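Thioredoxin Reductase (Burkholderia cenocepacia, PDB 4F82) probably reduces hydrogen peroxide and organic hydroperoxides to water and alcohols as a thiol-specific peroxidase of the Prx5 group of peroxiredoxins. Local coordinates at residues Gly54-Gly57 against Thr62-Ala65; Val72-Gln77 against Ser169-Leu174; Ile86-Val91 against Phe95-Trp100. All coordinates share one frame; numbering follows the deposited sequence.

Interaction 1 (Gly54-Gly57 against Thr62-Ala65)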
ATOM      1  N   GLY A  54      13.717   1.272   7.603  1.00  8.13           N
ATOM      2  CA  GLY A  54      12.851   1.217   6.455  1.00 10.02           C
ATOM      3  C   GLY A  54      12.683  -0.245   6.086  1.00  8.47           C
ATOM      4  O   GLY A  54      13.567  -1.081   6.317  1.00  7.48           O
ATOM      5  N   LEU A  55      11.552  -0.563   5.484  1.00  8.76           N
ATOM      6  CA  LEU A  55      11.299  -1.961   5.097  1.00  6.59           C
ATOM      7  C   LEU A  55      10.377  -1.944   3.867  1.00  5.79           C
ATOM      8  O   LEU A  55       9.802  -0.895   3.540  1.00  8.84           O
ATOM      9  CB  LEU A  55      10.695  -2.726   6.297  1.00  5.62           C
ATOM     10  CG  LEU A  55       9.607  -2.108   7.180  1.00 11.19           C
ATOM     11  CD1 LEU A  55       8.246  -1.916   6.429  1.00  9.09           C
ATOM     12  CD2 LEU A  55       9.398  -2.950   8.429  1.00  7.39           C
ATOM     13  N   PRO A  56      10.254  -3.083   3.164  1.00  5.98           N
ATOM     14  CA  PRO A  56       9.557  -3.127   1.875  1.00  6.18           C
ATOM     15  C   PRO A  56       8.029  -2.939   1.867  1.00  6.12           C
ATOM     16  O   PRO A  56       7.515  -2.449   0.862  1.00  6.29           O
ATOM     17  CB  PRO A  56       9.906  -4.526   1.344  1.00  6.47           C
ATOM     18  CG  PRO A  56      11.225  -4.845   1.965  1.00  7.53           C
ATOM     19  CD  PRO A  56      11.097  -4.275   3.367  1.00  6.13           C
ATOM     20  N   GLY A  57       7.311  -3.350   2.911  1.00  9.64           N
ATOM     21  CA  GLY A  57       5.879  -3.127   2.879  1.00  6.01           C
ATOM     22  C   GLY A  57       5.092  -3.474   4.125  1.00  9.84           C
ATOM     23  O   GLY A  57       5.319  -4.531   4.757  1.00  9.16           O
ATOM     24  N   THR A  62       7.823 -10.799   6.899  1.00  9.43           N
ATOM     25  CA  THR A  62       8.991 -10.650   7.779  1.00  9.76           C
ATOM     26  C   THR A  62       8.905  -9.295   8.471  1.00 11.98           C
ATOM     27  O   THR A  62       9.151  -9.166   9.688  1.00  8.98           O
ATOM     28  CB  THR A  62      10.297 -10.827   7.025  1.00  8.60           C
ATOM     29  OG1 THR A  62      10.402 -12.193   6.574  1.00  7.76           O
ATOM     30  CG2 THR A  62      11.499 -10.492   7.921  1.00 12.44           C
ATOM     31  N   CYS A  63       8.537  -8.285   7.686  1.00  6.48           N
ATOM     32  CA  CYS A  63       8.174  -6.974   8.231  1.00  6.17           C
ATOM     33  C   CYS A  63       7.240  -7.030   9.442  1.00  7.72           C
ATOM     34  O   CYS A  63       7.471  -6.347  10.442  1.00  9.12           O
ATOM     35  CB  CYS A  63       7.520  -6.122   7.151  1.00  6.02           C
ATOM     36  SG  CYS A  63       8.618  -5.718   5.745  1.00  8.01           S
ATOM     37  N   SER A  64       6.188  -7.824   9.345  1.00  6.51           N
ATOM     38  CA  SER A  64       5.142  -7.876  10.360  1.00  9.12           C
ATOM     39  C   SER A  64       5.453  -8.775  11.564  1.00  9.22           C
ATOM     40  O   SER A  64       5.143  -8.409  12.709  1.00 11.10           O
ATOM     41  CB  SER A  64       3.810  -8.359   9.754  1.00  8.72           C
ATOM     42  OG  SER A  64       3.324  -7.456   8.784  1.00  7.09           O
ATOM     43  N   ALA A  65       6.004  -9.958  11.303  1.00  8.18           N
ATOM     44  CA  ALA A  65       6.239 -10.975  12.342  1.00  7.74           C
ATOM     45  C   ALA A  65       7.520 -10.700  13.143  1.00  7.69           C
ATOM     46  O   ALA A  65       7.646 -11.060  14.313  1.00 11.78           O
ATOM     47  CB  ALA A  65       6.342 -12.382  11.686  1.00  9.73           C
TER
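Cys63 reaches out from the first turn of helix 61-80 with its sulfur directed at Leu55, Pro56 and Gly57. The sulfur lies anti to its own carbonyl carbon (chi1 -64°), which sets it beside the backbone N and against Leu55. There SG sits 3.7 Å from Leu55 CB, while the leucine branches so that CD1 approaches the sulfur and CD2 touches both SG and, at 3.9 Å, Cys63 CB. The proline ring offers its CD atom to SG, also at 3.7 Å, and Gly57 O packs 3.6 Å from both CB and SG of Cys63. No hydrogen bond joins the two segments, so the sulfur is enclosed on this side by van der Waals contact with carbon and one carbonyl oxygen. Arg141 of strand 137-147 and Trp100 of helix 94-103 add further contacts to Cys63. Cys63 is the predicted peroxidatic residue, expected to pass through a sulfenic acid; a cysteine in the first turn of the helix after a central strand, with an arginine beside it, is the active-site arrangement of the thioredoxin-fold peroxiredoxins.

Interaction 2 (Val72-Gln77 against Ser169-Leu174)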
ATOM      1  N   VAL A  72       9.250  -2.610  18.610  1.00 15.17           N
ATOM      2  CA  VAL A  72       8.278  -2.391  19.693  1.00 11.51           C
ATOM      3  C   VAL A  72       8.838  -3.015  20.964  1.00 17.61           C
ATOM      4  O   VAL A  72       8.804  -2.414  22.053  1.00 15.81           O
ATOM      5  CB  VAL A  72       6.888  -2.973  19.301  1.00 19.43           C
ATOM      6  CG1 VAL A  72       5.894  -3.081  20.513  1.00 14.46           C
ATOM      7  CG2 VAL A  72       6.298  -2.149  18.135  1.00 13.37           C
ATOM      8  N   GLU A  73       9.411  -4.206  20.811  1.00 12.14           N
ATOM      9  CA  GLU A  73       9.957  -4.938  21.943  1.00 13.91           C
ATOM     10  C   GLU A  73      11.164  -4.252  22.580  1.00 15.15           C
ATOM     11  O   GLU A  73      11.312  -4.263  23.816  1.00 12.38           O
ATOM     12  CB  GLU A  73      10.260  -6.392  21.545  1.00 14.32           C
ATOM     13  CG  GLU A  73       8.989  -7.248  21.554  1.00 26.11           C
ATOM     14  CD  GLU A  73       9.117  -8.523  20.724  1.00 34.79           C
ATOM     15  OE1 GLU A  73      10.251  -9.039  20.573  1.00 37.17           O
ATOM     16  OE2 GLU A  73       8.079  -9.006  20.207  1.00 38.91           O
ATOM     17  N   HIS A  74      12.004  -3.635  21.743  1.00 10.45           N
ATOM     18  CA  HIS A  74      13.221  -2.976  22.217  1.00 12.34           C
ATOM     19  C   HIS A  74      13.016  -1.487  22.503  1.00 12.04           C
ATOM     20  O   HIS A  74      13.958  -0.795  22.856  1.00 12.89           O
ATOM     21  CB  HIS A  74      14.362  -3.096  21.177  1.00 14.66           C
ATOM     22  CG  HIS A  74      15.064  -4.425  21.171  1.00 14.73           C
ATOM     23  ND1 HIS A  74      14.491  -5.572  20.662  1.00 16.32           N
ATOM     24  CD2 HIS A  74      16.311  -4.771  21.568  1.00 15.69           C
ATOM     25  CE1 HIS A  74      15.351  -6.576  20.768  1.00 18.29           C
ATOM     26  NE2 HIS A  74      16.462  -6.113  21.307  1.00 17.26           N
ATOM     27  N   ALA A  75      11.800  -0.968  22.341  1.00 12.08           N
ATOM     28  CA  ALA A  75      11.682   0.485  22.351  1.00 10.75           C
ATOM     29  C   ALA A  75      12.121   1.088  23.689  1.00 13.62           C
ATOM     30  O   ALA A  75      12.788   2.133  23.708  1.00 13.94           O
ATOM     31  CB  ALA A  75      10.276   0.917  21.988  1.00 11.85           C
ATOM     32  N   GLU A  76      11.769   0.437  24.803  1.00 15.65           N
ATOM     33  CA  GLU A  76      12.212   0.909  26.134  1.00 10.95           C
ATOM     34  C   GLU A  76      13.739   0.960  26.268  1.00 10.81           C
ATOM     35  O   GLU A  76      14.279   1.949  26.752  1.00 12.63           O
ATOM     36  CB  GLU A  76      11.605   0.069  27.273  1.00 14.83           C
ATOM     37  N   GLN A  77      14.440  -0.082  25.831  1.00 13.83           N
ATOM     38  CA  GLN A  77      15.895  -0.081  25.926  1.00 15.61           C
ATOM     39  C   GLN A  77      16.514   0.972  25.023  1.00 13.52           C
ATOM     40  O   GLN A  77      17.466   1.646  25.426  1.00 12.65           O
ATOM     41  CB  GLN A  77      16.478  -1.448  25.569  1.00 14.37           C
ATOM     42  CG  GLN A  77      16.012  -2.583  26.442  1.00 20.58           C
ATOM     43  CD  GLN A  77      16.224  -3.912  25.752  1.00 26.10           C
ATOM     44  OE1 GLN A  77      15.296  -4.488  25.190  1.00 32.44           O
ATOM     45  NE2 GLN A  77      17.452  -4.393  25.775  1.00 26.17           N
ATOM     46  N   SER A 169      20.535  -5.645  16.618  1.00  7.51           N
ATOM     47  CA  SER A 169      21.758  -5.163  15.996  1.00  9.55           C
ATOM     48  C   SER A 169      21.943  -3.664  16.203  1.00  9.15           C
ATOM     49  O   SER A 169      23.053  -3.217  16.438  1.00  7.83           O
ATOM     50  CB  SER A 169      21.779  -5.443  14.500  1.00  9.92           C
ATOM     51  OG  SER A 169      21.687  -6.830  14.251  1.00 12.52           O
ATOM     52  N   VAL A 170      20.868  -2.898  16.072  1.00  9.44           N
ATOM     53  CA  VAL A 170      20.945  -1.467  16.284  1.00  8.34           C
ATOM     54  C   VAL A 170      21.345  -1.107  17.714  1.00  7.22           C
ATOM     55  O   VAL A 170      22.240  -0.268  17.942  1.00  7.78           O
ATOM     56  CB  VAL A 170      19.626  -0.809  15.870  1.00 12.98           C
ATOM     57  CG1 VAL A 170      19.598   0.624  16.350  1.00 15.85           C
ATOM     58  CG2 VAL A 170      19.522  -0.872  14.376  1.00 16.37           C
ATOM     59  N   LEU A 171      20.721  -1.755  18.697  1.00  7.39           N
ATOM     60  CA  LEU A 171      21.057  -1.494  20.083  1.00  7.84           C
ATOM     61  C   LEU A 171      22.535  -1.815  20.308  1.00 12.87           C
ATOM     62  O   LEU A 171      23.250  -1.056  20.999  1.00  8.67           O
ATOM     63  CB  LEU A 171      20.174  -2.352  21.014  1.00 10.32           C
ATOM     64  CG  LEU A 171      20.400  -2.116  22.516  1.00 14.09           C
ATOM     65  CD1 LEU A 171      20.120  -0.654  22.865  1.00 14.26           C
ATOM     66  CD2 LEU A 171      19.552  -3.070  23.348  1.00 12.95           C
ATOM     67  N   ALA A 172      22.995  -2.911  19.691  1.00 10.94           N
ATOM     68  CA  ALA A 172      24.383  -3.364  19.863  1.00 12.88           C
ATOM     69  C   ALA A 172      25.389  -2.410  19.241  1.00 12.45           C
ATOM     70  O   ALA A 172      26.569  -2.449  19.586  1.00 13.52           O
ATOM     71  CB  ALA A 172      24.588  -4.780  19.293  1.00 13.83           C
ATOM     72  N   THR A 173      24.928  -1.563  18.326  1.00 11.19           N
ATOM     73  CA  THR A 173      25.858  -0.737  17.551  1.00  8.55           C
ATOM     74  C   THR A 173      25.673   0.755  17.812  1.00 12.58           C
ATOM     75  O   THR A 173      26.237   1.600  17.081  1.00 10.37           O
ATOM     76  CB  THR A 173      25.747  -1.019  16.037  1.00  8.22           C
ATOM     77  OG1 THR A 173      24.359  -0.999  15.652  1.00 13.10           O
ATOM     78  CG2 THR A 173      26.382  -2.367  15.688  1.00 10.16           C
ATOM     79  N   LEU A 174      24.884   1.095  18.830  1.00 11.83           N
ATOM     80  CA  LEU A 174      24.818   2.491  19.257  1.00  9.33           C
ATOM     81  C   LEU A 174      26.194   2.842  19.767  1.00  9.85           C
ATOM     82  O   LEU A 174      26.881   1.988  20.324  1.00 11.60           O
ATOM     83  CB  LEU A 174      23.819   2.664  20.393  1.00 10.62           C
ATOM     84  CG  LEU A 174      22.381   2.382  19.977  1.00 13.28           C
ATOM     85  CD1 LEU A 174      21.498   2.611  21.172  1.00 10.88           C
ATOM     86  CD2 LEU A 174      21.956   3.287  18.807  1.00 16.47           C
TER
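Leu171, near the end of helix 167-172, meets His74 and Gln77 of helix 61-80 through a single methyl group. Its CB leaves the backbone in the direction of the other helix, and CG continues away from the backbone N (chi1 -178°), so the side chain extends across the gap. CB and CG serve as the stem, with no atom of 72-77 in close contact. At the branch the two methyls part company: CD1 stays clear of the facing segment, whereas CD2 enters the angle between the histidine and the glutamine. There it lies 3.5 Å from Gln77 NE2 and 4.1 Å from Gln77 CB, and the glutamine side chain crosses that of Leu171 at about a right angle. On the histidine side the same methyl meets the ring at its edge, near the ring plane, 4.1 Å from His74 CD2. The ring's ND1 is directed elsewhere, to the carbonyl oxygen of Gly70 one turn back in its own helix, which helps to fix the ring while its carbon edge faces the leucine. Leu171 also packs on Leu78, and the His74 ring on Ala167 and Ala168, so the methyl belongs to a wider seam between the two helices. Beyond it, Thr173 OG1 donates at 2.7 Å to Ser169 O, the carbonyl four residues earlier. Between 72-77 and 169-174 there is no hydrogen bond or salt bridge: a methyl rests against an imidazole edge and an amide nitrogen, which implies a small, chiefly van der Waals contact at the protein surface.

Interaction 3 (Ile86-Val91 against Phe95-Trp100)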
ATOM      1  N   ILE A  86      11.750   6.340  17.462  1.00  5.81           N
ATOM      2  CA  ILE A  86      11.978   5.227  16.529  1.00  7.99           C
ATOM      3  C   ILE A  86      10.939   5.319  15.416  1.00  6.05           C
ATOM      4  O   ILE A  86       9.739   5.292  15.681  1.00  7.86           O
ATOM      5  CB  ILE A  86      11.830   3.867  17.215  1.00 10.31           C
ATOM      6  CG1 ILE A  86      12.850   3.681  18.344  1.00  8.97           C
ATOM      7  CG2 ILE A  86      12.044   2.750  16.213  1.00  8.42           C
ATOM      8  CD1 ILE A  86      12.392   2.603  19.413  1.00  6.20           C
ATOM      9  N   TRP A  87      11.382   5.463  14.173  1.00  5.04           N
ATOM     10  CA  TRP A  87      10.441   5.494  13.054  1.00  4.86           C
ATOM     11  C   TRP A  87      10.508   4.227  12.216  1.00  4.67           C
ATOM     12  O   TRP A  87      11.577   3.686  11.962  1.00  5.34           O
ATOM     13  CB  TRP A  87      10.787   6.629  12.108  1.00 11.02           C
ATOM     14  CG  TRP A  87      10.812   8.022  12.669  1.00  8.27           C
ATOM     15  CD1 TRP A  87      10.602   8.450  13.963  1.00  7.28           C
ATOM     16  CD2 TRP A  87      11.128   9.165  11.902  1.00  7.09           C
ATOM     17  NE1 TRP A  87      10.745   9.841  14.030  1.00  6.97           N
ATOM     18  CE2 TRP A  87      11.089  10.293  12.772  1.00  6.63           C
ATOM     19  CE3 TRP A  87      11.440   9.349  10.536  1.00  8.10           C
ATOM     20  CZ2 TRP A  87      11.312  11.600  12.310  1.00 11.09           C
ATOM     21  CZ3 TRP A  87      11.682  10.651  10.080  1.00 11.34           C
ATOM     22  CH2 TRP A  87      11.612  11.759  10.972  1.00 11.83           C
ATOM     23  N   CYS A  88       9.362   3.748  11.786  1.00  6.16           N
ATOM     24  CA  CYS A  88       9.323   2.732  10.727  1.00  5.59           C
ATOM     25  C   CYS A  88       8.955   3.432   9.415  1.00  4.42           C
ATOM     26  O   CYS A  88       7.864   4.000   9.283  1.00  9.04           O
ATOM     27  CB  CYS A  88       8.302   1.654  11.050  1.00  7.83           C
ATOM     28  SG  CYS A  88       8.063   0.466   9.676  1.00  7.63           S
ATOM     29  N   VAL A  89       9.851   3.400   8.435  1.00  4.39           N
ATOM     30  CA  VAL A  89       9.536   4.030   7.159  1.00  4.42           C
ATOM     31  C   VAL A  89       9.172   2.983   6.105  1.00  6.92           C
ATOM     32  O   VAL A  89       9.846   1.965   5.978  1.00  6.03           O
ATOM     33  CB  VAL A  89      10.708   4.871   6.654  1.00  4.52           C
ATOM     34  CG1 VAL A  89      10.477   5.292   5.215  1.00  7.18           C
ATOM     35  CG2 VAL A  89      10.894   6.110   7.556  1.00  8.67           C
ATOM     36  N   SER A  90       8.085   3.188   5.366  1.00  4.47           N
ATOM     37  CA  SER A  90       7.776   2.247   4.300  1.00  4.54           C
ATOM     38  C   SER A  90       7.136   2.999   3.174  1.00  7.73           C
ATOM     39  O   SER A  90       6.528   4.061   3.394  1.00  5.44           O
ATOM     40  CB  SER A  90       6.815   1.134   4.785  1.00  6.49           C
ATOM     41  OG  SER A  90       6.581   0.151   3.759  1.00  7.50           O
ATOM     42  N   VAL A  91       7.223   2.427   1.976  1.00  6.44           N
ATOM     43  CA  VAL A  91       6.572   3.012   0.809  1.00  5.63           C
ATOM     44  C   VAL A  91       5.163   2.466   0.777  1.00  5.16           C
ATOM     45  O   VAL A  91       4.854   1.456   0.109  1.00  5.30           O
ATOM     46  CB  VAL A  91       7.329   2.744  -0.527  1.00  7.78           C
ATOM     47  CG1 VAL A  91       6.624   3.472  -1.697  1.00  8.35           C
ATOM     48  CG2 VAL A  91       8.731   3.273  -0.406  1.00  5.63           C
ATOM     49  N   PHE A  95      -2.921   5.692   5.544  1.00  6.37           N
ATOM     50  CA  PHE A  95      -4.083   4.897   5.990  1.00  6.66           C
ATOM     51  C   PHE A  95      -3.675   3.458   6.266  1.00  7.94           C
ATOM     52  O   PHE A  95      -4.069   2.854   7.272  1.00  7.38           O
ATOM     53  CB  PHE A  95      -5.224   4.954   4.948  1.00  7.08           C
ATOM     54  CG  PHE A  95      -5.796   6.333   4.808  1.00  7.40           C
ATOM     55  CD1 PHE A  95      -6.754   6.777   5.691  1.00  7.78           C
ATOM     56  CD2 PHE A  95      -5.338   7.196   3.819  1.00 10.66           C
ATOM     57  CE1 PHE A  95      -7.278   8.087   5.602  1.00  8.15           C
ATOM     58  CE2 PHE A  95      -5.852   8.504   3.706  1.00  9.49           C
ATOM     59  CZ  PHE A  95      -6.807   8.951   4.603  1.00 11.15           C
ATOM     60  N   VAL A  96      -2.901   2.901   5.349  1.00  6.24           N
ATOM     61  CA  VAL A  96      -2.376   1.548   5.513  1.00  6.11           C
ATOM     62  C   VAL A  96      -1.393   1.468   6.715  1.00  9.62           C
ATOM     63  O   VAL A  96      -1.515   0.566   7.564  1.00  6.59           O
ATOM     64  CB  VAL A  96      -1.773   1.030   4.183  1.00  9.13           C
ATOM     65  CG1 VAL A  96      -0.998  -0.279   4.407  1.00  6.55           C
ATOM     66  CG2 VAL A  96      -2.900   0.838   3.124  1.00  8.00           C
ATOM     67  N   MET A  97      -0.477   2.430   6.818  1.00 10.80           N
ATOM     68  CA  MET A  97       0.479   2.459   7.951  1.00  5.37           C
ATOM     69  C   MET A  97      -0.226   2.625   9.287  1.00  5.61           C
ATOM     70  O   MET A  97       0.158   2.000  10.267  1.00 10.84           O
ATOM     71  CB  MET A  97       1.516   3.564   7.782  1.00  5.16           C
ATOM     72  CG  MET A  97       2.442   3.318   6.602  1.00  5.01           C
ATOM     73  SD  MET A  97       3.573   1.906   6.841  1.00  9.37           S
ATOM     74  CE  MET A  97       4.865   2.720   7.826  1.00  5.34           C
ATOM     75  N   GLY A  98      -1.278   3.438   9.304  1.00  5.88           N
ATOM     76  CA  GLY A  98      -2.110   3.578  10.482  1.00  6.23           C
ATOM     77  C   GLY A  98      -2.740   2.267  10.942  1.00 13.42           C
ATOM     78  O   GLY A  98      -2.642   1.896  12.102  1.00  6.63           O
ATOM     79  N   ALA A  99      -3.387   1.560  10.027  1.00  8.77           N
ATOM     80  CA  ALA A  99      -4.035   0.294  10.341  1.00 10.41           C
ATOM     81  C   ALA A  99      -3.002  -0.740  10.762  1.00  9.34           C
ATOM     82  O   ALA A  99      -3.230  -1.529  11.680  1.00  8.63           O
ATOM     83  CB  ALA A  99      -4.800  -0.209   9.110  1.00  8.98           C
ATOM     84  N   TRP A 100      -1.881  -0.766  10.060  1.00  6.33           N
ATOM     85  CA  TRP A 100      -0.823  -1.707  10.408  1.00  6.76           C
ATOM     86  C   TRP A 100      -0.292  -1.427  11.806  1.00  8.36           C
ATOM     87  O   TRP A 100      -0.089  -2.364  12.589  1.00  7.38           O
ATOM     88  CB  TRP A 100       0.313  -1.563   9.407  1.00  5.78           C
ATOM     89  CG  TRP A 100       1.271  -2.713   9.344  1.00 10.23           C
ATOM     90  CD1 TRP A 100       0.999  -4.055   9.512  1.00  9.71           C
ATOM     91  CD2 TRP A 100       2.664  -2.612   9.081  1.00  5.40           C
ATOM     92  NE1 TRP A 100       2.167  -4.791   9.368  1.00  7.42           N
ATOM     93  CE2 TRP A 100       3.196  -3.926   9.090  1.00  6.99           C
ATOM     94  CE3 TRP A 100       3.525  -1.527   8.836  1.00  5.37           C
ATOM     95  CZ2 TRP A 100       4.555  -4.183   8.872  1.00  5.36           C
ATOM     96  CZ3 TRP A 100       4.870  -1.782   8.600  1.00 10.16           C
ATOM     97  CH2 TRP A 100       5.371  -3.103   8.616  1.00  5.05           C
TER
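Two bends, at chi2 (-69°) and chi3 (-82°), fold the Met97 side chain on helix 94-103 so that its sulfur and terminal methyl meet strand 85-90, while Trp100, one turn later, sends its indole from a CG anti to the backbone N. The two share Cys88, Met97 at its carbonyl oxygen and Trp100 at its sulfur, and Met97 also packs on Ser90. The methionine divides its contact between two atoms: SD packs against Ser90 CB at 3.9 Å, and CE lies 3.6 Å from the carbonyl oxygen of Cys88 and also touches Ser90 CB. Cys88, two residues before Ser90 and pointing to the same side of the strand, brings SG to within 4.1 Å of Trp100 CZ3. Its sulfur stands 5.3 Å from the centroid of the six-membered ring of Trp100, in an oblique sulfur-aromatic contact.

Strand 85-90, helix 94-103 and strand 111-114 form a beta-alpha-beta crossover of the thioredoxin-like fold, and Cys88, Ser90, Met97 and Trp100 lie in the buried layer between its helix and the sheet. Over 86-90 and 95-100 the N-to-C directions differ by 136°, and the axes of these short segments come within 10.6 Å.

The polar ends of the layer are satisfied outside the two segments. Ser90 OG is hydrogen-bonded to Asn92 OD1, with a weak further bond to Leu55 O, and the indole N-H of Trp100 is bonded to Ser64, which helps to hold the ring in place. Along the same helix, Val96 packs against Val96 of the second subunit, and Ala99 against Phe59 of that subunit.

Overall arrangement
Interactions 1 and 3, whose centres are about 10 Å apart, meet directly: Leu55 N bonds to Val89 O at 3.1 Å between neighbouring parallel strands, and Ser64 OG to Trp100 NE1 at 3.0 Å between their helices. The Trp100 side chain comes within about 4 Å of that of Cys63, so interaction 3 supplies part of the surroundings of the predicted active-site cysteine. Interaction 2 lies farther along helix 61-80, its centre about 17 Å from that of interaction 1 and away from the active site. It still touches interaction 3, for Ala75 CA packs 3.7 Å from Ile86 CD1, where the helix lies against the sheet.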